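Local coordinates for DUF871 domain-containing protein (Enterococcus faecalis, PDB 2P0O) that is of unproven function but probably hydrolyses 6-phospho-N-acetylmuramyl sugars, combining a TIM barrel with a cyclophilin-like domain, at residues 259-264 with 352-357; 293-298 with 333-338; 304-309 with 318-323; 310-315 with 329-334. All blocks are in the same frame, centred on the assembly; numbering follows the deposited sequence.

Contact 1 (259-264 with 352-357)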
loop_
_atom_site.group_PDB
_atom_site.type_symbol
_atom_site.label_atom_id
_atom_site.label_comp_id
_atom_site.label_asym_id
_atom_site.label_seq_id
_atom_site.Cartn_x
_atom_site.Cartn_y
_atom_site.Cartn_z
ATOM N N LEU A 259 -5.325 -25.032 -7.297
ATOM C CA LEU A 259 -5.600 -23.752 -7.953
ATOM C C LEU A 259 -7.048 -23.341 -7.634
ATOM O O LEU A 259 -7.926 -24.193 -7.587
ATOM C CB LEU A 259 -5.382 -23.872 -9.466
ATOM C CG LEU A 259 -3.928 -24.004 -9.983
ATOM C CD1 LEU A 259 -3.903 -24.328 -11.452
ATOM C CD2 LEU A 259 -3.053 -22.748 -9.699
ATOM N N GLY A 260 -7.289 -22.051 -7.405
ATOM C CA GLY A 260 -8.609 -21.554 -7.012
ATOM C C GLY A 260 -8.616 -20.883 -5.639
ATOM O O GLY A 260 -7.555 -20.576 -5.074
ATOM N N THR A 261 -9.819 -20.692 -5.091
ATOM C CA THR A 261 -10.022 -19.998 -3.823
ATOM C C THR A 261 -10.067 -20.946 -2.641
ATOM O O THR A 261 -10.779 -21.942 -2.666
ATOM C CB THR A 261 -11.333 -19.178 -3.841
ATOM O OG1 THR A 261 -11.266 -18.251 -4.913
ATOM C CG2 THR A 261 -11.535 -18.391 -2.529
ATOM N N HIS A 262 -9.331 -20.589 -1.596
ATOM C CA HIS A 262 -9.323 -21.296 -0.322
ATOM C C HIS A 262 -9.670 -20.300 0.791
ATOM O O HIS A 262 -9.439 -19.082 0.650
ATOM C CB HIS A 262 -7.954 -21.896 -0.064
ATOM C CG HIS A 262 -7.407 -22.638 -1.248
ATOM N ND1 HIS A 262 -7.511 -24.007 -1.384
ATOM C CD2 HIS A 262 -6.825 -22.190 -2.386
ATOM C CE1 HIS A 262 -6.997 -24.369 -2.549
ATOM N NE2 HIS A 262 -6.579 -23.285 -3.179
ATOM N N THR A 263 -10.222 -20.831 1.881
ATOM C CA THR A 263 -10.425 -20.076 3.097
ATOM C C THR A 263 -9.545 -20.638 4.200
ATOM O O THR A 263 -9.671 -21.814 4.570
ATOM C CB THR A 263 -11.896 -20.145 3.542
ATOM O OG1 THR A 263 -12.740 -19.736 2.457
ATOM C CG2 THR A 263 -12.147 -19.252 4.748
ATOM N N ASN A 264 -8.680 -19.794 4.749
ATOM C CA ASN A 264 -7.941 -20.148 5.953
ATOM C C ASN A 264 -8.876 -20.383 7.152
ATOM O O ASN A 264 -9.789 -19.580 7.448
ATOM C CB ASN A 264 -6.826 -19.123 6.261
ATOM C CG ASN A 264 -5.850 -19.613 7.343
ATOM O OD1 ASN A 264 -5.515 -20.810 7.419
ATOM N ND2 ASN A 264 -5.382 -18.684 8.178
ATOM N N GLY A 352 -9.634 -17.117 8.967
ATOM C CA GLY A 352 -10.796 -16.845 8.147
ATOM C C GLY A 352 -10.620 -16.090 6.851
ATOM O O GLY A 352 -11.587 -15.965 6.115
ATOM N N ASN A 353 -9.414 -15.592 6.545
ATOM C CA ASN A 353 -9.192 -14.892 5.277
ATOM C C ASN A 353 -9.147 -15.819 4.056
ATOM O O ASN A 353 -8.593 -16.933 4.124
ATOM C CB ASN A 353 -7.887 -14.054 5.294
ATOM C CG ASN A 353 -7.963 -12.832 6.210
ATOM O OD1 ASN A 353 -6.940 -12.329 6.651
ATOM N ND2 ASN A 353 -9.172 -12.383 6.532
ATOM N N GLN A 354 -9.685 -15.330 2.934
ATOM C CA GLN A 354 -9.632 -16.063 1.669
ATOM C C GLN A 354 -8.462 -15.695 0.804
ATOM O O GLN A 354 -8.015 -14.552 0.786
ATOM C CB GLN A 354 -10.873 -15.872 0.837
ATOM C CG GLN A 354 -12.133 -16.123 1.565
ATOM C CD GLN A 354 -13.295 -15.842 0.660
ATOM O OE1 GLN A 354 -13.821 -16.755 0.018
ATOM N NE2 GLN A 354 -13.670 -14.576 0.553
ATOM N N PHE A 355 -7.993 -16.685 0.051
ATOM C CA PHE A 355 -6.880 -16.492 -0.859
ATOM C C PHE A 355 -7.031 -17.394 -2.064
ATOM O O PHE A 355 -7.477 -18.531 -1.926
ATOM C CB PHE A 355 -5.575 -16.754 -0.148
ATOM C CG PHE A 355 -5.430 -18.158 0.426
ATOM C CD1 PHE A 355 -5.944 -18.479 1.678
ATOM C CD2 PHE A 355 -4.692 -19.127 -0.262
ATOM C CE1 PHE A 355 -5.758 -19.766 2.247
ATOM C CE2 PHE A 355 -4.517 -20.414 0.285
ATOM C CZ PHE A 355 -5.028 -20.730 1.535
ATOM N N THR A 356 -6.646 -16.868 -3.230
ATOM C CA THR A 356 -6.845 -17.501 -4.512
ATOM C C THR A 356 -5.467 -17.741 -5.156
ATOM O O THR A 356 -4.660 -16.820 -5.309
ATOM C CB THR A 356 -7.723 -16.602 -5.377
ATOM O OG1 THR A 356 -8.981 -16.379 -4.695
ATOM C CG2 THR A 356 -7.945 -17.194 -6.758
ATOM N N LEU A 357 -5.202 -18.987 -5.523
ATOM C CA LEU A 357 -3.913 -19.366 -6.099
ATOM C C LEU A 357 -4.118 -19.457 -7.587
ATOM O O LEU A 357 -5.070 -20.117 -8.047
ATOM C CB LEU A 357 -3.461 -20.725 -5.535
ATOM C CG LEU A 357 -3.322 -20.770 -4.012
ATOM C CD1 LEU A 357 -2.724 -22.120 -3.536
ATOM C CD2 LEU A 357 -2.478 -19.542 -3.477
#
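With CG of Phe355 set between its backbone N and carbonyl carbon (chi1 60°) and CG of His262 beside its own backbone N (chi1 -48°), the two rings rise from the same face of an antiparallel strand pair in the cyclophilin-like domain. The phenyl ring leans toward strand 260-263, so that His262 CB sits over its face, 3.8 Å from the ring centroid, a CH-pi contact. The ring planes differ by 24° but are slid apart and barely overlap. Both aromatics suit this buried face, and Leu357 CD1 approaches His262 NE2 obliquely. The histidine's polar corners are also satisfied: ND1 by Ser275 OG and NE2 by Ile258 O.

His262 and Phe355 form a hydrogen-bonded pair, with His262 N to Phe355 O at 2.8 Å and nearly straight. Gly260 and Leu357 repeat the pattern, and glycine fits because at its positive phi a CB would jam against the preceding carbonyl. Beyond the strand end, Asn264 N still reaches Asn353 O at 2.9 Å. On the other face lie Thr261, Thr263, Gln354 and the buried Thr356: Gln354 CG is 3.8 Å from Thr263 OG1, while Thr261 OG1 donates to Thr356 OG1 at 3.0 Å, and Thr356 OG1 is also bonded to Gln242 OE1.

Contact 2 (293-298 with 333-338)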
loop_
_atom_site.group_PDB
_atom_site.type_symbol
_atom_site.label_atom_id
_atom_site.label_comp_id
_atom_site.label_asym_id
_atom_site.label_seq_id
_atom_site.Cartn_x
_atom_site.Cartn_y
_atom_site.Cartn_z
ATOM N N GLU A 293 -3.020 -40.190 -3.888
ATOM C CA GLU A 293 -1.894 -41.107 -3.833
ATOM C C GLU A 293 -0.628 -40.371 -3.439
ATOM O O GLU A 293 -0.496 -39.169 -3.669
ATOM C CB GLU A 293 -1.696 -41.755 -5.197
ATOM C CG GLU A 293 -3.006 -42.158 -5.875
ATOM C CD GLU A 293 -3.464 -43.574 -5.532
ATOM O OE1 GLU A 293 -3.535 -43.927 -4.332
ATOM O OE2 GLU A 293 -3.764 -44.346 -6.471
ATOM N N SER A 294 0.302 -41.095 -2.842
ATOM C CA SER A 294 1.663 -40.603 -2.641
ATOM C C SER A 294 2.303 -40.141 -3.966
ATOM O O SER A 294 2.320 -40.898 -4.943
ATOM C CB SER A 294 2.503 -41.728 -2.044
ATOM O OG SER A 294 3.757 -41.244 -1.615
ATOM N N GLU A 295 2.822 -38.914 -4.015
ATOM C CA GLU A 295 3.445 -38.422 -5.262
ATOM C C GLU A 295 4.898 -37.994 -4.994
ATOM O O GLU A 295 5.769 -38.861 -4.873
ATOM C CB GLU A 295 2.584 -37.337 -5.912
ATOM C CG GLU A 295 2.953 -36.999 -7.328
ATOM C CD GLU A 295 2.120 -35.863 -7.915
ATOM O OE1 GLU A 295 2.091 -34.759 -7.317
ATOM O OE2 GLU A 295 1.503 -36.068 -8.991
ATOM N N GLN A 296 5.162 -36.689 -4.892
ATOM C CA GLN A 296 6.421 -36.190 -4.353
ATOM C C GLN A 296 6.181 -35.689 -2.935
ATOM O O GLN A 296 5.221 -34.952 -2.690
ATOM C CB GLN A 296 6.934 -35.028 -5.193
ATOM C CG GLN A 296 7.656 -35.469 -6.441
ATOM C CD GLN A 296 8.030 -34.317 -7.362
ATOM O OE1 GLN A 296 8.202 -33.177 -6.926
ATOM N NE2 GLN A 296 8.152 -34.615 -8.648
ATOM N N THR A 297 7.054 -36.068 -2.014
ATOM C CA THR A 297 6.953 -35.630 -0.636
ATOM C C THR A 297 8.300 -35.044 -0.220
ATOM O O THR A 297 9.042 -35.665 0.531
ATOM C CB THR A 297 6.544 -36.789 0.307
ATOM O OG1 THR A 297 7.568 -37.787 0.307
ATOM C CG2 THR A 297 5.252 -37.434 -0.170
ATOM N N GLU A 298 8.608 -33.848 -0.724
ATOM C CA GLU A 298 9.896 -33.200 -0.469
ATOM C C GLU A 298 9.830 -32.200 0.688
ATOM O O GLU A 298 8.760 -31.964 1.249
ATOM C CB GLU A 298 10.379 -32.516 -1.746
ATOM C CG GLU A 298 10.424 -33.463 -2.901
ATOM C CD GLU A 298 11.604 -34.421 -2.801
ATOM O OE1 GLU A 298 12.693 -34.034 -3.280
ATOM O OE2 GLU A 298 11.451 -35.549 -2.259
ATOM N N ASN A 333 2.079 -34.630 0.132
ATOM C CA ASN A 333 2.576 -34.327 -1.217
ATOM C C ASN A 333 2.906 -32.850 -1.381
ATOM O O ASN A 333 2.130 -31.967 -0.942
ATOM C CB ASN A 333 1.548 -34.712 -2.282
ATOM C CG ASN A 333 1.355 -36.212 -2.399
ATOM O OD1 ASN A 333 2.154 -37.008 -1.890
ATOM N ND2 ASN A 333 0.300 -36.605 -3.087
ATOM N N THR A 334 4.045 -32.569 -2.000
ATOM C CA THR A 334 4.412 -31.186 -2.279
ATOM C C THR A 334 4.034 -30.917 -3.719
ATOM O O THR A 334 4.467 -31.647 -4.610
ATOM C CB THR A 334 5.920 -30.955 -2.065
ATOM O OG1 THR A 334 6.632 -32.059 -2.647
ATOM C CG2 THR A 334 6.236 -30.924 -0.576
ATOM N N ILE A 335 3.221 -29.886 -3.943
ATOM C CA ILE A 335 2.597 -29.668 -5.262
ATOM C C ILE A 335 3.286 -28.544 -5.998
ATOM O O ILE A 335 3.690 -28.693 -7.136
ATOM C CB ILE A 335 1.083 -29.269 -5.154
ATOM C CG1 ILE A 335 0.310 -30.190 -4.194
ATOM C CG2 ILE A 335 0.432 -29.192 -6.565
ATOM C CD1 ILE A 335 0.453 -31.649 -4.558
ATOM N N THR A 336 3.377 -27.388 -5.360
ATOM C CA THR A 336 4.041 -26.259 -5.985
ATOM C C THR A 336 4.430 -25.317 -4.847
ATOM O O THR A 336 4.320 -25.695 -3.673
ATOM C CB THR A 336 3.144 -25.596 -7.080
ATOM O OG1 THR A 336 3.786 -24.440 -7.586
ATOM C CG2 THR A 336 1.781 -25.162 -6.529
ATOM N N ARG A 337 4.856 -24.105 -5.199
ATOM C CA ARG A 337 5.302 -23.114 -4.244
ATOM C C ARG A 337 4.826 -21.721 -4.643
ATOM O O ARG A 337 4.888 -21.378 -5.817
ATOM C CB ARG A 337 6.830 -23.120 -4.193
ATOM C CG ARG A 337 7.369 -22.443 -2.924
ATOM C CD ARG A 337 8.856 -22.662 -2.733
ATOM N NE ARG A 337 9.281 -21.900 -1.558
ATOM C CZ ARG A 337 10.533 -21.565 -1.263
ATOM N NH1 ARG A 337 11.556 -21.959 -2.026
ATOM N NH2 ARG A 337 10.757 -20.833 -0.176
ATOM N N ILE A 338 4.380 -20.912 -3.672
ATOM C CA ILE A 338 4.108 -19.499 -3.919
ATOM C C ILE A 338 5.311 -18.769 -4.476
ATOM O O ILE A 338 6.410 -18.905 -3.979
ATOM C CB ILE A 338 3.715 -18.729 -2.603
ATOM C CG1 ILE A 338 2.579 -19.463 -1.856
ATOM C CG2 ILE A 338 3.401 -17.242 -2.928
ATOM C CD1 ILE A 338 1.246 -19.515 -2.645
HETATM O O HOH W 1 3.395 -34.329 -5.117
HETATM O O HOH W 2 7.731 -31.621 -4.926
HETATM O O HOH W 3 5.024 -32.013 -7.492
#
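Asn333, second residue of the edge strand 332-337 in the four-stranded antiparallel sheet, uses its side-chain amide to bond two backbone groups of the loop 293-298. Its ND2 gives a hydrogen to Glu293 O at 2.7 Å, within 1° of the amide plane, while OD1 accepts from Glu295 N at 2.9 Å. The second donor stands above the carbonyl plane, 47° out of it. Asn309 ND2 also bonds to OD1; asparagine, donor and acceptor at once, suits this buried place.

Thr334 follows with its backbone N bonded to Gln296 O at 2.7 Å. OG1, held between backbone N and carbonyl carbon (chi1 44°), is turned to the loop, where Glu298 N donates to it in a nearly straight bond of 3.3 Å. CG2 meanwhile rests against Glu298 O. Waters bridge the polar groups: one takes a hydrogen from Thr334 OG1 and passes one to Gln296 OE1, and another accepts from Gln296 N and lies within hydrogen-bonding distance of Glu295 OE1 and Thr334 O.

CB of Ile335 leaves on the side away from the loop, and the apolar side chain packs on Ile307; together with Thr336 it faces Val305 in a classic beta bulge. Its end swings back slightly, Ile335 CD1 lying 4.5 Å from Glu295 OE1, an oxygen bonded to Ser252 OG.

Contact 3 (304-309 with 318-323)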
loop_
_atom_site.group_PDB
_atom_site.type_symbol
_atom_site.label_atom_id
_atom_site.label_comp_id
_atom_site.label_asym_id
_atom_site.label_seq_id
_atom_site.Cartn_x
_atom_site.Cartn_y
_atom_site.Cartn_z
ATOM N N THR A 304 5.456 -23.322 0.337
ATOM C CA THR A 304 5.144 -24.613 -0.256
ATOM C C THR A 304 3.658 -24.955 -0.132
ATOM O O THR A 304 3.079 -24.905 0.967
ATOM C CB THR A 304 6.086 -25.756 0.269
ATOM O OG1 THR A 304 7.458 -25.469 -0.096
ATOM C CG2 THR A 304 5.726 -27.112 -0.359
ATOM N N VAL A 305 3.046 -25.262 -1.272
ATOM C CA VAL A 305 1.660 -25.737 -1.327
ATOM C C VAL A 305 1.619 -27.253 -1.349
ATOM O O VAL A 305 2.222 -27.913 -2.223
ATOM C CB VAL A 305 0.934 -25.197 -2.581
ATOM C CG1 VAL A 305 -0.554 -25.532 -2.541
ATOM C CG2 VAL A 305 1.163 -23.692 -2.723
ATOM N N THR A 306 0.875 -27.810 -0.399
ATOM C CA THR A 306 0.874 -29.248 -0.142
ATOM C C THR A 306 -0.536 -29.811 -0.079
ATOM O O THR A 306 -1.509 -29.084 0.205
ATOM C CB THR A 306 1.583 -29.599 1.224
ATOM O OG1 THR A 306 0.759 -29.183 2.314
ATOM C CG2 THR A 306 2.897 -28.882 1.370
ATOM N N ILE A 307 -0.644 -31.113 -0.329
ATOM C CA ILE A 307 -1.889 -31.829 -0.106
ATOM C C ILE A 307 -1.573 -33.114 0.652
ATOM O O ILE A 307 -0.630 -33.848 0.288
ATOM C CB ILE A 307 -2.689 -32.082 -1.452
ATOM C CG1 ILE A 307 -4.083 -32.632 -1.172
ATOM C CG2 ILE A 307 -1.928 -33.014 -2.431
ATOM C CD1 ILE A 307 -5.021 -32.538 -2.367
ATOM N N ASP A 308 -2.333 -33.380 1.712
ATOM C CA ASP A 308 -2.130 -34.599 2.490
ATOM C C ASP A 308 -2.516 -35.830 1.670
ATOM O O ASP A 308 -3.600 -35.862 1.073
ATOM C CB ASP A 308 -2.930 -34.546 3.782
ATOM C CG ASP A 308 -2.290 -33.658 4.846
ATOM O OD1 ASP A 308 -1.232 -33.015 4.579
ATOM O OD2 ASP A 308 -2.833 -33.633 5.978
ATOM N N ASN A 309 -1.635 -36.834 1.602
ATOM C CA ASN A 309 -1.976 -38.020 0.809
ATOM C C ASN A 309 -2.700 -39.083 1.651
ATOM O O ASN A 309 -3.025 -38.822 2.822
ATOM C CB ASN A 309 -0.766 -38.575 0.016
ATOM C CG ASN A 309 0.399 -39.011 0.912
ATOM O OD1 ASN A 309 0.226 -39.801 1.850
ATOM N ND2 ASN A 309 1.597 -38.504 0.608
ATOM N N GLU A 318 -6.313 -32.634 2.869
ATOM C CA GLU A 318 -6.080 -31.299 3.440
ATOM C C GLU A 318 -5.037 -30.559 2.623
ATOM O O GLU A 318 -3.966 -31.111 2.302
ATOM C CB GLU A 318 -5.595 -31.343 4.894
ATOM C CG GLU A 318 -5.560 -29.908 5.486
ATOM C CD GLU A 318 -5.410 -29.873 6.978
ATOM O OE1 GLU A 318 -6.227 -30.506 7.670
ATOM O OE2 GLU A 318 -4.471 -29.213 7.456
ATOM N N ILE A 319 -5.358 -29.318 2.299
ATOM C CA ILE A 319 -4.461 -28.459 1.523
ATOM C C ILE A 319 -3.867 -27.440 2.483
ATOM O O ILE A 319 -4.589 -26.804 3.274
ATOM C CB ILE A 319 -5.200 -27.790 0.311
ATOM C CG1 ILE A 319 -5.667 -28.856 -0.688
ATOM C CG2 ILE A 319 -4.321 -26.759 -0.418
ATOM C CD1 ILE A 319 -6.816 -28.428 -1.616
ATOM N N GLN A 320 -2.554 -27.295 2.417
ATOM C CA GLN A 320 -1.852 -26.321 3.225
ATOM C C GLN A 320 -0.872 -25.503 2.385
ATOM O O GLN A 320 -0.392 -25.951 1.310
ATOM C CB GLN A 320 -1.084 -27.025 4.315
ATOM C CG GLN A 320 -1.932 -27.913 5.229
ATOM C CD GLN A 320 -1.133 -28.445 6.384
ATOM O OE1 GLN A 320 0.101 -28.446 6.345
ATOM N NE2 GLN A 320 -1.814 -28.902 7.411
ATOM N N VAL A 321 -0.591 -24.307 2.868
ATOM C CA VAL A 321 0.542 -23.535 2.405
ATOM C C VAL A 321 1.383 -23.283 3.654
ATOM O O VAL A 321 0.854 -22.792 4.677
ATOM C CB VAL A 321 0.081 -22.188 1.794
ATOM C CG1 VAL A 321 1.268 -21.399 1.205
ATOM C CG2 VAL A 321 -1.016 -22.410 0.720
ATOM N N THR A 322 2.678 -23.593 3.568
ATOM C CA THR A 322 3.595 -23.366 4.682
ATOM C C THR A 322 3.950 -21.914 4.937
ATOM O O THR A 322 4.236 -21.151 3.994
ATOM C CB THR A 322 4.863 -24.269 4.633
ATOM O OG1 THR A 322 5.677 -23.976 3.488
ATOM C CG2 THR A 322 4.455 -25.760 4.614
ATOM N N LEU A 323 3.908 -21.528 6.220
ATOM C CA LEU A 323 4.224 -20.167 6.626
ATOM C C LEU A 323 5.664 -20.074 7.100
ATOM O O LEU A 323 6.212 -18.983 7.215
ATOM C CB LEU A 323 3.263 -19.698 7.718
ATOM C CG LEU A 323 1.804 -19.504 7.240
ATOM C CD1 LEU A 323 0.886 -19.095 8.408
ATOM C CD2 LEU A 323 1.720 -18.480 6.100
HETATM O O HOH W 4 -1.125 -30.650 3.307
HETATM O O HOH W 5 2.327 -29.151 4.712
#
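Backbone hydrogen bonds join Thr306 and Gln320 in both directions, Thr306 N to Gln320 O at 2.8 Å and Gln320 N to Thr306 O at 3.0 Å. Thr322 N to Thr304 O and Asp308 N to Glu318 O continue the pattern outward. Between them Val305 faces Val321 and Ile307 faces Ile319 as non-hydrogen-bonded pairs, where CA-H groups approach the carbonyl oxygens across the strands.

Apolar contacts occupy the face carrying these four residues. Ile307 CD1 meets Ile319 CG1 at 4.1 Å, and Val305 CG2 meets Val321 CG2 at 4.3 Å. Branched aliphatic side chains suit extended backbone and a buried face; Ile258 covers Val305, and Leu273 lies against Val321.

Polar contacts line the other face. Thr306 OG1, placed between its backbone N and carbonyl carbon (chi1 72°), points across to Gln320 CB at 3.5 Å and serves two waters. One accepts its hydrogen and donates to Asp308 OD1 and Glu318 O; the other donates to it and to Gln320 OE1. Gln320 in turn gives NE2 to Glu318 OE2 at 2.7 Å, on the anti side of that oxygen and 29° out of the carboxylate plane.

The carboxylates of Asp308 and Glu318 lie side by side, with Asp308 OD2 and Glu318 OE1 4.9 Å apart, a repulsion probably eased by the salt bridge of Glu318 OE1 to Arg274 NH1. Alternating hydrogen-bonded and non-hydrogen-bonded pairs between strands consecutive in the chain mark a beta hairpin, here strands 304-308 and 319-322, with one apolar and one water-bound face, the central pair of the four-stranded sheet in the cyclophilin-like domain.

Contact 4 (310-315 with 329-334)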
loop_
_atom_site.group_PDB
_atom_site.type_symbol
_atom_site.label_atom_id
_atom_site.label_comp_id
_atom_site.label_asym_id
_atom_site.label_seq_id
_atom_site.Cartn_x
_atom_site.Cartn_y
_atom_site.Cartn_z
ATOM N N GLU A 310 -2.948 -40.256 1.062
ATOM C CA GLU A 310 -3.706 -41.324 1.716
ATOM C C GLU A 310 -3.029 -41.856 2.990
ATOM O O GLU A 310 -3.701 -42.444 3.868
ATOM C CB GLU A 310 -4.023 -42.467 0.728
ATOM C CG GLU A 310 -2.824 -43.314 0.332
ATOM C CD GLU A 310 -3.109 -44.274 -0.834
ATOM O OE1 GLU A 310 -4.048 -45.117 -0.756
ATOM O OE2 GLU A 310 -2.366 -44.205 -1.837
ATOM N N LYS A 311 -1.715 -41.649 3.104
ATOM C CA LYS A 311 -0.979 -42.100 4.305
ATOM C C LYS A 311 -1.355 -41.304 5.533
ATOM O O LYS A 311 -1.084 -41.747 6.635
ATOM C CB LYS A 311 0.544 -42.061 4.128
ATOM C CG LYS A 311 1.072 -43.072 3.129
ATOM C CD LYS A 311 2.550 -42.913 2.879
ATOM C CE LYS A 311 2.998 -43.913 1.832
ATOM N NZ LYS A 311 4.457 -43.827 1.603
ATOM N N TYR A 312 -1.967 -40.138 5.345
ATOM C CA TYR A 312 -2.370 -39.288 6.465
ATOM C C TYR A 312 -3.776 -39.618 6.919
ATOM O O TYR A 312 -4.358 -38.878 7.715
ATOM C CB TYR A 312 -2.260 -37.790 6.110
ATOM C CG TYR A 312 -1.456 -36.983 7.125
ATOM C CD1 TYR A 312 -1.545 -37.267 8.484
ATOM C CD2 TYR A 312 -0.601 -35.938 6.717
ATOM C CE1 TYR A 312 -0.824 -36.541 9.423
ATOM C CE2 TYR A 312 0.147 -35.214 7.636
ATOM C CZ TYR A 312 0.020 -35.521 9.009
ATOM O OH TYR A 312 0.727 -34.828 9.977
ATOM N N GLY A 313 -4.322 -40.729 6.414
ATOM C CA GLY A 313 -5.599 -41.256 6.888
ATOM C C GLY A 313 -6.702 -40.238 6.757
ATOM O O GLY A 313 -6.900 -39.692 5.680
ATOM N N ARG A 314 -7.389 -39.928 7.857
ATOM C CA ARG A 314 -8.510 -38.987 7.786
ATOM C C ARG A 314 -8.130 -37.556 7.378
ATOM O O ARG A 314 -8.995 -36.770 6.996
ATOM C CB ARG A 314 -9.380 -39.027 9.050
ATOM C CG ARG A 314 -8.858 -38.248 10.238
ATOM C CD ARG A 314 -10.021 -37.703 11.071
ATOM N NE ARG A 314 -9.539 -36.931 12.217
ATOM C CZ ARG A 314 -9.603 -37.339 13.483
ATOM N NH1 ARG A 314 -9.111 -36.562 14.449
ATOM N NH2 ARG A 314 -10.161 -38.517 13.780
ATOM N N TYR A 315 -6.843 -37.225 7.444
ATOM C CA TYR A 315 -6.381 -35.932 6.924
ATOM C C TYR A 315 -6.110 -35.887 5.419
ATOM O O TYR A 315 -5.813 -34.813 4.890
ATOM C CB TYR A 315 -5.194 -35.362 7.749
ATOM C CG TYR A 315 -5.667 -35.007 9.131
ATOM C CD1 TYR A 315 -6.355 -33.810 9.358
ATOM C CD2 TYR A 315 -5.488 -35.882 10.197
ATOM C CE1 TYR A 315 -6.852 -33.495 10.611
ATOM C CE2 TYR A 315 -5.978 -35.571 11.475
ATOM C CZ TYR A 315 -6.666 -34.379 11.664
ATOM O OH TYR A 315 -7.157 -34.034 12.891
ATOM N N ASP A 329 7.807 -34.791 4.743
ATOM C CA ASP A 329 6.873 -35.702 5.417
ATOM C C ASP A 329 6.287 -36.659 4.356
ATOM O O ASP A 329 5.635 -36.207 3.408
ATOM C CB ASP A 329 5.780 -34.875 6.129
ATOM C CG ASP A 329 4.849 -35.716 7.015
ATOM O OD1 ASP A 329 4.432 -36.820 6.611
ATOM O OD2 ASP A 329 4.469 -35.243 8.115
ATOM N N GLU A 330 6.518 -37.970 4.510
ATOM C CA GLU A 330 6.042 -38.989 3.526
ATOM C C GLU A 330 4.534 -38.904 3.264
ATOM O O GLU A 330 4.054 -39.316 2.205
ATOM C CB GLU A 330 6.393 -40.434 3.977
ATOM C CG GLU A 330 5.818 -40.808 5.402
ATOM C CD GLU A 330 5.489 -42.307 5.621
ATOM O OE1 GLU A 330 5.971 -43.174 4.821
ATOM O OE2 GLU A 330 4.748 -42.610 6.616
ATOM N N LYS A 331 3.801 -38.361 4.236
ATOM C CA LYS A 331 2.349 -38.307 4.187
ATOM C C LYS A 331 1.798 -37.049 3.537
ATOM O O LYS A 331 0.586 -36.908 3.416
ATOM C CB LYS A 331 1.754 -38.438 5.589
ATOM C CG LYS A 331 2.316 -39.587 6.410
ATOM C CD LYS A 331 1.567 -39.699 7.750
ATOM C CE LYS A 331 1.947 -38.588 8.733
ATOM N NZ LYS A 331 3.408 -38.209 8.769
ATOM N N VAL A 332 2.682 -36.157 3.091
ATOM C CA VAL A 332 2.283 -34.825 2.586
ATOM C C VAL A 332 2.904 -34.632 1.197
ATOM O O VAL A 332 4.137 -34.497 1.103
ATOM C CB VAL A 332 2.781 -33.689 3.543
ATOM C CG1 VAL A 332 2.486 -32.283 2.983
ATOM C CG2 VAL A 332 2.192 -33.838 4.964
ATOM N N ASN A 333 2.079 -34.630 0.132
ATOM C CA ASN A 333 2.576 -34.327 -1.217
ATOM C C ASN A 333 2.906 -32.850 -1.381
ATOM O O ASN A 333 2.130 -31.967 -0.942
ATOM C CB ASN A 333 1.548 -34.712 -2.282
ATOM C CG ASN A 333 1.355 -36.212 -2.399
ATOM O OD1 ASN A 333 2.154 -37.008 -1.890
ATOM N ND2 ASN A 333 0.300 -36.605 -3.087
ATOM N N THR A 334 4.045 -32.569 -2.000
ATOM C CA THR A 334 4.412 -31.186 -2.279
ATOM C C THR A 334 4.034 -30.917 -3.719
ATOM O O THR A 334 4.467 -31.647 -4.610
ATOM C CB THR A 334 5.920 -30.955 -2.065
ATOM O OG1 THR A 334 6.632 -32.059 -2.647
ATOM C CG2 THR A 334 6.236 -30.924 -0.576
HETATM O O HOH W 6 4.985 -41.401 0.654
HETATM O O HOH W 7 2.590 -33.254 8.811
HETATM O O HOH W 8 2.795 -36.508 10.969
#
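Lys331 lies across the face of the Tyr312 ring at about a right angle to the tyrosine side chain. Its chi3 (-74°) folds CE over the ring, 3.6 Å from the centroid and 15° off the normal, and chi4 (-40°) sets the direction of NZ. NZ lies beyond CE on the same face, 4.6 Å from the centroid, as a cation-pi partner. Lysine suits the place because its methylenes pack on the aromatic plane while the ammonium end remains available for polar partners; tyrosine offers a flat face to the methylenes and a hydroxyl to water.

Asp329 supplies those partners. Its OD1 receives Lys331 NZ on the syn side at 2.8 Å, a salt bridge, and the backbone N of Lys331 on the anti side at 2.9 Å. The latter bond makes an Asx turn, set in the type I beta turn from Asp329 to Val332 that leads into strand 332-337 of the antiparallel sheet. Aspartate fits here because one oxygen takes both the backbone N and the ammonium, which probably steadies the turn and the lysine end together. Tyr312 OH joins the network through water: one molecule connects it with Asp329 OD2, another with Lys331 NZ.

Val332 lies alongside the tyrosine, pointing the same way, and brings CG2 to the ring edge, 3.6 Å from Tyr312 CE2. One residue before Tyr312, Lys311 packs its CB against Lys331 CG at 3.8 Å and runs out extended across Glu330 at about a right angle. Its NZ makes a long salt bridge of 3.6 Å with Glu330 OE1, and a water held 2.7 Å from Lys311 NZ donates in turn to Glu330 O.

In the fold
Following the chain out of the TIM barrel, contact 1 closes the widest loop: strand 260-263 pairs with strand 354-359, the last strand of the chain, and the other three contacts lie between. Contact 2 returns strand 332-337 to the loop 293-298, enclosing contact 3, the hairpin of strands 304-308 and 319-322. Contact 4 crosses contact 3, since its first segment lies in the hairpin's connection and its second follows the hairpin; it shares Asn333 and Thr334 with contact 2. Strand 332-337 pairs with strand 304-308, tying contacts 2 and 4 to the hairpin. The two sheets meet where Phe355 packs on Val321, Leu357 on Val305 and His262 on Ile319; Leu357 also touches Ile338, just after strand 332-337.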